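N-acetylneuraminic acid (Sialic acid) synthetase (Leptospira borgpetersenii serovar Hardjo-bovis, PDB 6NCS) probably makes sialic acid or its 9-phosphate, as a manganese-binding member of the NeuB family of TIM-barrel synthases. Local coordinates at residues Ala62-Glu66 with Val79-Glu83; Leu102-Phe108 with Val121-Ala127. One frame throughout, in Å; residues are numbered along the deposited sequence.

How the contacts relate
The two contacts illustrate how a TIM barrel separates its structural wall from the loops over its mouth. Contact 2 pairs strands 102-107 and 123-126 beside the ligand pocket: Lys125 has its side chain about 6 Å from the manganese ion, and a bound citrate has a carboxylate beside Lys125 NZ. Contact 1 lies farther out, with the Tyr63 side chain about 12 Å from the metal, where the chain leaves strand 57-62. The two contacts nevertheless touch. Ala62 N lies 2.8 Å from Thr106 O. Ala62 O lies 3.0 Å from Phe108 N. These probable hydrogen bonds carry the pairing of strands 57-62 and 102-107 to its end, and Tyr63 CB packs on Phe108 CD1 at 3.7 Å.

Contact 1: residues Ala62-Glu66 with Val79-Glu83; sequences AYNSE and VKPAE
A salt-bridge network of Glu66, Lys80 and Glu83 ties two parts of the helix-containing connection after strand 57-62, at the mouth of the TIM barrel, with one carboxylate oxygen, Glu83 OE2, taking three donors. Ser65 OG reaches the anti lone pair of Glu83 OE2 at 2.6 Å, whereas Ser65 N meets Glu83 OE2 from above the carboxylate plane at 2.8 Å. Lys80 NZ approaches Glu83 OE2 on the syn side at 2.9 Å, tilted from the plane. Lys80 NZ also meets the syn lone pair of Glu66 OE1 at 2.8 Å. It thus stands between Glu66 OE1 and Glu83 OE2, 4.5 Å apart, and probably offsets their repulsion. A water bridges Glu83 OE1 to Asn64 ND2, while Asn64 OD1 caps Glu67 N. Next to these charges, Tyr63 turns CG between its backbone N and carbonyl carbon (chi1 63°), which brings the ring alongside the Glu83 chain at an oblique angle; Tyr63 CE2 lies 3.6 Å from Glu83 CG. Tyr63 OH donates to Val79 O at 2.6 Å, and that carbonyl also accepts from Ala82 N. The contact thereby joins the exit of strand 57-62 and the start of helix 65-69 to the turn between helices 73-79 and 86-98.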
ATOM      1  N   ALA A  62     -16.179  13.712  23.772  1.00 16.09           N
ATOM      2  CA  ALA A  62     -16.793  13.912  25.085  1.00 16.89           C
ATOM      3  C   ALA A  62     -15.737  14.486  26.023  1.00 20.57           C
ATOM      4  O   ALA A  62     -14.820  13.771  26.449  1.00 17.61           O
ATOM      5  CB  ALA A  62     -17.355  12.594  25.625  1.00 17.23           C
ATOM      6  N   TYR A  63     -15.859  15.774  26.352  1.00 18.55           N
ATOM      7  CA  TYR A  63     -14.760  16.457  27.020  1.00 19.39           C
ATOM      8  C   TYR A  63     -15.296  17.618  27.836  1.00 20.69           C
ATOM      9  O   TYR A  63     -16.419  18.089  27.627  1.00 20.90           O
ATOM     10  CB  TYR A  63     -13.731  16.989  26.008  1.00 19.13           C
ATOM     11  CG  TYR A  63     -14.351  18.021  25.100  1.00 21.88           C
ATOM     12  CD1 TYR A  63     -15.150  17.637  24.031  1.00 20.90           C
ATOM     13  CD2 TYR A  63     -14.179  19.380  25.337  1.00 20.94           C
ATOM     14  CE1 TYR A  63     -15.761  18.584  23.222  1.00 18.83           C
ATOM     15  CE2 TYR A  63     -14.780  20.328  24.531  1.00 22.67           C
ATOM     16  CZ  TYR A  63     -15.563  19.922  23.473  1.00 19.92           C
ATOM     17  OH  TYR A  63     -16.166  20.864  22.673  1.00 23.09           O
ATOM     18  N   ASN A  64     -14.467  18.070  28.768  1.00 21.71           N
ATOM     19  CA  ASN A  64     -14.626  19.359  29.427  1.00 23.19           C
ATOM     20  C   ASN A  64     -13.536  20.289  28.905  1.00 24.83           C
ATOM     21  O   ASN A  64     -12.350  19.940  28.939  1.00 23.60           O
ATOM     22  CB  ASN A  64     -14.535  19.208  30.947  1.00 24.28           C
ATOM     23  CG  ASN A  64     -14.476  20.546  31.665  1.00 28.56           C
ATOM     24  OD1 ASN A  64     -13.401  21.021  32.027  1.00 26.89           O
ATOM     25  ND2 ASN A  64     -15.641  21.156  31.878  1.00 33.78           N
ATOM     26  N   SER A  65     -13.942  21.461  28.406  1.00 24.37           N
ATOM     27  CA  SER A  65     -13.006  22.362  27.733  1.00 29.18           C
ATOM     28  C   SER A  65     -11.838  22.744  28.635  1.00 33.86           C
ATOM     29  O   SER A  65     -10.674  22.696  28.215  1.00 26.02           O
ATOM     30  CB  SER A  65     -13.740  23.618  27.261  1.00 25.98           C
ATOM     31  OG  SER A  65     -14.781  23.287  26.354  1.00 24.86           O
ATOM     32  N   GLU A  66     -12.133  23.154  29.874  1.00 27.45           N
ATOM     33  CA  GLU A  66     -11.081  23.589  30.789  1.00 28.87           C
ATOM     34  C   GLU A  66     -10.135  22.444  31.144  1.00 35.39           C
ATOM     35  O   GLU A  66      -8.919  22.642  31.254  1.00 28.81           O
ATOM     36  CB  GLU A  66     -11.701  24.183  32.053  1.00 30.49           C
ATOM     37  CG  GLU A  66     -12.341  25.547  31.850  1.00 37.37           C
ATOM     38  CD  GLU A  66     -13.786  25.474  31.387  1.00 39.80           C
ATOM     39  OE1 GLU A  66     -14.285  24.361  31.109  1.00 32.48           O
ATOM     40  OE2 GLU A  66     -14.430  26.543  31.316  1.00 39.64           O
ATOM     41  N   VAL A  79     -13.749  25.767  21.938  1.00 32.53           N
ATOM     42  CA  VAL A  79     -14.391  24.457  22.019  1.00 26.63           C
ATOM     43  C   VAL A  79     -15.516  24.406  23.042  1.00 24.05           C
ATOM     44  O   VAL A  79     -16.270  23.420  23.062  1.00 26.23           O
ATOM     45  CB  VAL A  79     -13.369  23.339  22.325  1.00 23.02           C
ATOM     46  CG1 VAL A  79     -12.273  23.297  21.262  1.00 27.09           C
ATOM     47  CG2 VAL A  79     -12.791  23.502  23.723  1.00 25.83           C
ATOM     48  N   LYS A  80     -15.647  25.417  23.900  1.00 25.89           N
ATOM     49  CA  LYS A  80     -16.743  25.430  24.867  1.00 26.42           C
ATOM     50  C   LYS A  80     -18.118  25.241  24.232  1.00 35.87           C
ATOM     51  O   LYS A  80     -18.904  24.434  24.756  1.00 25.19           O
ATOM     52  CB  LYS A  80     -16.694  26.729  25.682  1.00 28.98           C
ATOM     53  CG  LYS A  80     -17.502  26.657  26.958  1.00 31.53           C
ATOM     54  CD  LYS A  80     -17.110  25.401  27.709  1.00 40.78           C
ATOM     55  CE  LYS A  80     -17.457  25.459  29.171  1.00 39.44           C
ATOM     56  NZ  LYS A  80     -16.836  24.315  29.896  1.00 33.87           N
ATOM     57  N   PRO A  81     -18.476  25.921  23.131  1.00 30.40           N
ATOM     58  CA  PRO A  81     -19.827  25.739  22.576  1.00 27.37           C
ATOM     59  C   PRO A  81     -20.094  24.349  22.039  1.00 27.39           C
ATOM     60  O   PRO A  81     -21.263  23.973  21.932  1.00 25.43           O
ATOM     61  CB  PRO A  81     -19.893  26.779  21.447  1.00 32.73           C
ATOM     62  CG  PRO A  81     -18.892  27.791  21.814  1.00 33.60           C
ATOM     63  CD  PRO A  81     -17.780  27.040  22.470  1.00 28.03           C
ATOM     64  N   ALA A  82     -19.066  23.587  21.687  1.00 27.07           N
ATOM     65  CA  ALA A  82     -19.248  22.282  21.069  1.00 25.72           C
ATOM     66  C   ALA A  82     -19.345  21.153  22.085  1.00 21.58           C
ATOM     67  O   ALA A  82     -19.412  19.989  21.687  1.00 20.78           O
ATOM     68  CB  ALA A  82     -18.103  22.002  20.089  1.00 19.90           C
ATOM     69  N   GLU A  83     -19.364  21.462  23.381  1.00 22.84           N
ATOM     70  CA  GLU A  83     -19.517  20.413  24.380  1.00 21.67           C
ATOM     71  C   GLU A  83     -20.908  19.802  24.288  1.00 24.31           C
ATOM     72  O   GLU A  83     -21.909  20.522  24.210  1.00 26.99           O
ATOM     73  CB  GLU A  83     -19.286  20.969  25.783  1.00 23.03           C
ATOM     74  CG  GLU A  83     -17.827  21.244  26.117  1.00 26.42           C
ATOM     75  CD  GLU A  83     -17.615  21.625  27.574  1.00 33.33           C
ATOM     76  OE1 GLU A  83     -18.486  21.300  28.407  1.00 32.80           O
ATOM     77  OE2 GLU A  83     -16.579  22.253  27.886  1.00 27.91           O
TER
HETATM   78  O   HOH W   1     -17.997  20.138  30.750  1.00 33.59           O

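Contact 2: residues Leu102-Phe108 with Val121-Ala127. With CIT (citric acid), chain D.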
ATOM      1  N   LEU A 102     -22.779   2.808  13.548  1.00 14.94           N
ATOM      2  CA  LEU A 102     -22.315   2.689  14.928  1.00 12.77           C
ATOM      3  C   LEU A 102     -21.971   4.066  15.502  1.00 17.29           C
ATOM      4  O   LEU A 102     -21.309   4.870  14.848  1.00 17.17           O
ATOM      5  CB  LEU A 102     -21.110   1.754  14.992  1.00 15.99           C
ATOM      6  CG  LEU A 102     -20.510   1.448  16.365  1.00 32.84           C
ATOM      7  CD1 LEU A 102     -21.597   1.221  17.402  1.00 46.98           C
ATOM      8  CD2 LEU A 102     -19.626   0.217  16.247  1.00 36.96           C
ATOM      9  N   PHE A 103     -22.443   4.348  16.720  1.00 15.39           N
ATOM     10  CA  PHE A 103     -22.103   5.584  17.429  1.00 14.79           C
ATOM     11  C   PHE A 103     -21.028   5.292  18.469  1.00 19.36           C
ATOM     12  O   PHE A 103     -21.139   4.311  19.204  1.00 13.39           O
ATOM     13  CB  PHE A 103     -23.335   6.175  18.132  1.00 18.25           C
ATOM     14  CG  PHE A 103     -23.007   7.217  19.174  1.00 13.29           C
ATOM     15  CD1 PHE A 103     -22.908   8.561  18.830  1.00 16.70           C
ATOM     16  CD2 PHE A 103     -22.785   6.857  20.502  1.00 16.25           C
ATOM     17  CE1 PHE A 103     -22.604   9.519  19.780  1.00 21.55           C
ATOM     18  CE2 PHE A 103     -22.474   7.818  21.454  1.00 20.71           C
ATOM     19  CZ  PHE A 103     -22.382   9.141  21.091  1.00 22.70           C
ATOM     20  N   PHE A 104     -19.998   6.137  18.545  1.00 17.09           N
ATOM     21  CA  PHE A 104     -19.126   6.123  19.722  1.00 18.69           C
ATOM     22  C   PHE A 104     -18.463   7.488  19.853  1.00 13.26           C
ATOM     23  O   PHE A 104     -18.797   8.433  19.137  1.00 13.38           O
ATOM     24  CB  PHE A 104     -18.126   4.946  19.707  1.00 14.75           C
ATOM     25  CG  PHE A 104     -17.021   5.020  18.672  1.00 17.16           C
ATOM     26  CD1 PHE A 104     -17.293   4.998  17.306  1.00 17.10           C
ATOM     27  CD2 PHE A 104     -15.690   4.984  19.077  1.00 13.12           C
ATOM     28  CE1 PHE A 104     -16.250   5.018  16.371  1.00 20.41           C
ATOM     29  CE2 PHE A 104     -14.654   4.982  18.149  1.00 12.98           C
ATOM     30  CZ  PHE A 104     -14.935   5.009  16.801  1.00 15.91           C
ATOM     31  N   ALA A 105     -17.568   7.612  20.828  1.00 15.89           N
ATOM     32  CA  ALA A 105     -16.986   8.916  21.091  1.00 19.01           C
ATOM     33  C   ALA A 105     -15.623   8.758  21.743  1.00 13.37           C
ATOM     34  O   ALA A 105     -15.260   7.685  22.235  1.00 16.90           O
ATOM     35  CB  ALA A 105     -17.893   9.773  21.986  1.00 21.83           C
ATOM     36  N   THR A 106     -14.878   9.852  21.725  1.00 15.37           N
ATOM     37  CA  THR A 106     -13.587   9.938  22.385  1.00 14.11           C
ATOM     38  C   THR A 106     -13.785  10.617  23.723  1.00 14.10           C
ATOM     39  O   THR A 106     -14.076  11.816  23.740  1.00 14.92           O
ATOM     40  CB  THR A 106     -12.619  10.745  21.532  1.00 20.29           C
ATOM     41  OG1 THR A 106     -12.470  10.103  20.265  1.00 18.92           O
ATOM     42  CG2 THR A 106     -11.267  10.869  22.213  1.00 18.42           C
ATOM     43  N   PRO A 107     -13.634   9.927  24.856  1.00 14.12           N
ATOM     44  CA  PRO A 107     -13.605  10.638  26.138  1.00 14.92           C
ATOM     45  C   PRO A 107     -12.240  11.264  26.363  1.00 15.46           C
ATOM     46  O   PRO A 107     -11.205  10.703  26.000  1.00 16.75           O
ATOM     47  CB  PRO A 107     -13.874   9.531  27.162  1.00 14.76           C
ATOM     48  CG  PRO A 107     -13.209   8.336  26.551  1.00 13.95           C
ATOM     49  CD  PRO A 107     -13.471   8.475  25.037  1.00 14.47           C
ATOM     50  N   PHE A 108     -12.236  12.438  26.980  1.00 16.59           N
ATOM     51  CA  PHE A 108     -10.989  13.115  27.292  1.00 17.41           C
ATOM     52  C   PHE A 108     -10.693  13.116  28.779  1.00 22.64           C
ATOM     53  O   PHE A 108      -9.650  13.627  29.187  1.00 19.74           O
ATOM     54  CB  PHE A 108     -11.009  14.549  26.746  1.00 18.57           C
ATOM     55  CG  PHE A 108     -10.812  14.622  25.252  1.00 21.96           C
ATOM     56  CD1 PHE A 108     -11.831  14.272  24.386  1.00 21.48           C
ATOM     57  CD2 PHE A 108      -9.593  15.021  24.719  1.00 21.33           C
ATOM     58  CE1 PHE A 108     -11.644  14.324  23.004  1.00 21.53           C
ATOM     59  CE2 PHE A 108      -9.403  15.076  23.336  1.00 21.17           C
ATOM     60  CZ  PHE A 108     -10.427  14.724  22.487  1.00 22.29           C
ATOM     61  N   VAL A 121     -22.135   2.625  25.128  1.00 19.39           N
ATOM     62  CA  VAL A 121     -21.221   2.508  23.996  1.00 16.44           C
ATOM     63  C   VAL A 121     -20.402   1.231  24.154  1.00 21.29           C
ATOM     64  O   VAL A 121     -20.131   0.773  25.270  1.00 19.73           O
ATOM     65  CB  VAL A 121     -20.301   3.737  23.849  1.00 22.37           C
ATOM     66  CG1 VAL A 121     -21.122   5.028  23.881  1.00 19.83           C
ATOM     67  CG2 VAL A 121     -19.210   3.730  24.923  1.00 27.70           C
ATOM     68  N   GLU A 122     -20.027   0.632  23.022  1.00 18.74           N
ATOM     69  CA  GLU A 122     -19.243  -0.596  23.033  1.00 19.27           C
ATOM     70  C   GLU A 122     -17.798  -0.386  22.617  1.00 20.38           C
ATOM     71  O   GLU A 122     -16.990  -1.306  22.787  1.00 15.37           O
ATOM     72  CB  GLU A 122     -19.884  -1.656  22.118  1.00 24.20           C
ATOM     73  CG  GLU A 122     -21.225  -2.202  22.635  1.00 35.28           C
ATOM     74  CD  GLU A 122     -21.118  -2.919  23.983  1.00 59.69           C
ATOM     75  OE1 GLU A 122     -20.020  -3.412  24.335  1.00 60.37           O
ATOM     76  OE2 GLU A 122     -22.145  -2.994  24.697  1.00 63.74           O
ATOM     77  N   ILE A 123     -17.462   0.786  22.078  1.00 14.05           N
ATOM     78  CA  ILE A 123     -16.115   1.133  21.634  1.00 14.53           C
ATOM     79  C   ILE A 123     -15.745   2.487  22.216  1.00 16.82           C
ATOM     80  O   ILE A 123     -16.565   3.411  22.223  1.00 17.57           O
ATOM     81  CB  ILE A 123     -16.005   1.206  20.094  1.00 20.51           C
ATOM     82  CG1 ILE A 123     -16.448  -0.084  19.433  1.00 25.47           C
ATOM     83  CG2 ILE A 123     -14.565   1.507  19.672  1.00 29.44           C
ATOM     84  CD1 ILE A 123     -16.228  -0.056  17.926  1.00 33.07           C
ATOM     85  N   LEU A 124     -14.495   2.618  22.659  1.00 17.76           N
ATOM     86  CA  LEU A 124     -13.926   3.896  23.067  1.00 14.29           C
ATOM     87  C   LEU A 124     -12.774   4.261  22.138  1.00 14.24           C
ATOM     88  O   LEU A 124     -11.943   3.411  21.802  1.00 15.02           O
ATOM     89  CB  LEU A 124     -13.406   3.843  24.512  1.00 13.19           C
ATOM     90  CG  LEU A 124     -14.373   3.499  25.640  1.00 15.21           C
ATOM     91  CD1 LEU A 124     -13.585   3.228  26.908  1.00 17.67           C
ATOM     92  CD2 LEU A 124     -15.345   4.649  25.854  1.00 18.82           C
ATOM     93  N   LYS A 125     -12.711   5.524  21.732  1.00 15.26           N
ATOM     94  CA  LYS A 125     -11.532   6.049  21.058  1.00 14.04           C
ATOM     95  C   LYS A 125     -10.715   6.854  22.057  1.00 14.55           C
ATOM     96  O   LYS A 125     -11.277   7.620  22.837  1.00 17.60           O
ATOM     97  CB  LYS A 125     -11.930   6.949  19.881  1.00 15.03           C
ATOM     98  CG  LYS A 125     -10.775   7.694  19.241  1.00 18.59           C
ATOM     99  CD  LYS A 125      -9.908   6.769  18.433  1.00 18.96           C
ATOM    100  CE  LYS A 125      -8.599   7.452  18.048  1.00 21.80           C
ATOM    101  NZ  LYS A 125      -8.813   8.634  17.165  1.00 23.62           N
ATOM    102  N   ILE A 126      -9.390   6.688  22.033  1.00 12.95           N
ATOM    103  CA  ILE A 126      -8.491   7.511  22.838  1.00 13.54           C
ATOM    104  C   ILE A 126      -7.634   8.325  21.882  1.00 15.87           C
ATOM    105  O   ILE A 126      -6.961   7.759  21.006  1.00 16.23           O
ATOM    106  CB  ILE A 126      -7.615   6.677  23.781  1.00 15.25           C
ATOM    107  CG1 ILE A 126      -8.478   5.872  24.753  1.00 16.26           C
ATOM    108  CG2 ILE A 126      -6.662   7.589  24.552  1.00 21.75           C
ATOM    109  CD1 ILE A 126      -9.290   6.719  25.702  1.00 20.72           C
ATOM    110  N   ALA A 127      -7.653   9.647  22.064  1.00 14.76           N
ATOM    111  CA  ALA A 127      -6.997  10.582  21.166  1.00 15.98           C
ATOM    112  C   ALA A 127      -5.479  10.461  21.248  1.00 21.25           C
ATOM    113  O   ALA A 127      -4.925  10.011  22.250  1.00 20.97           O
ATOM    114  CB  ALA A 127      -7.420  12.012  21.506  1.00 18.05           C
TER
HETATM  115  C1  CIT D 302     -10.103  11.773  18.531  0.89 24.56           C
HETATM  116  O1  CIT D 302     -11.265  11.488  18.857  0.89 44.09           O
HETATM  117  O2  CIT D 302      -9.375  10.866  18.084  0.89 34.52           O
HETATM  118  C2  CIT D 302      -9.631  13.199  18.688  0.89 26.57           C
HETATM  119  C3  CIT D 302      -8.907  13.769  17.463  0.89 36.10           C
HETATM  120  O7  CIT D 302      -9.749  13.685  16.276  0.89 23.65           O
HETATM  121  C4  CIT D 302      -8.608  15.222  17.798  0.89 39.93           C
HETATM  122  C5  CIT D 302      -8.073  16.010  16.624  0.89 41.45           C
HETATM  123  O3  CIT D 302      -7.955  17.247  16.754  0.89 33.14           O
HETATM  124  O4  CIT D 302      -7.736  15.469  15.540  0.89 25.75           O
HETATM  125  C6  CIT D 302      -7.568  13.071  17.243  0.89 39.21           C
HETATM  126  O5  CIT D 302      -6.834  12.783  18.214  0.89 37.03           O
HETATM  127  O6  CIT D 302      -7.180  12.781  16.082  0.89 22.70           O
HETATM  128  O   HOH W   2     -20.360   1.838  20.520  1.00 29.73           O
HETATM  129  O   HOH W   3     -17.234   5.814  22.959  1.00 25.07           O
HETATM  130  O   HOH W   4      -8.641  10.741  24.584  1.00 16.83           O
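Strands 102-107 and 123-126 run in the same general direction, 36° apart, with their axes 5.1 Å apart at closest approach. Linked through helix 110-118, they are consecutive strands of the TIM barrel, and their meeting closes the ring of eight. The seam shows how water can complete a barrel where direct pairing is sparse: the one direct backbone hydrogen bond, Lys125 N to Ala105 O, is weak at 3.4 Å. One water joins Phe103 O to Glu122 N, a second links Ala105 N to Ile123 O, and a third spans Pro107 O and Ala127 N.

Apolar groups pack beside this seam. Leu102 CD2 meets Ile123 CD1 at 3.8 Å, the two side chains crossing nearly at a right angle. The Phe104 and Ile123 side chains pass each other at a slant, Phe104 CD2 to Ile123 CG2 3.7 Å, and Phe104 CE2 reaches Lys125 CB. Elsewhere, Val121 CG1 sits at the edge of the Phe103 ring, which packs against helix 86-98.

Toward the pocket, Thr106 and Lys125 lie side by side and point the same way, Thr106 OG1 3.1 Å from Lys125 CG. Lys125 CG lies opposite the backbone N (chi1 172°), and the chain then bends at chi2 and chi4, bringing NZ to the citrate and to a salt bridge with Glu229. Citrate, probably from the crystallisation liquor, is also held by Lys59 and Tyr182. Both residues face one citrate carboxylate, but Thr106 OG1 to citrate O1 (2.3 Å) and Lys125 NZ to citrate O2 (2.5 Å) are shorter than normal hydrogen bonds and doubtful in detail. Lys125 O, buried without a hydrogen-bond partner in the model, receives a C-H...O contact from Thr106 CA at 3.3 Å.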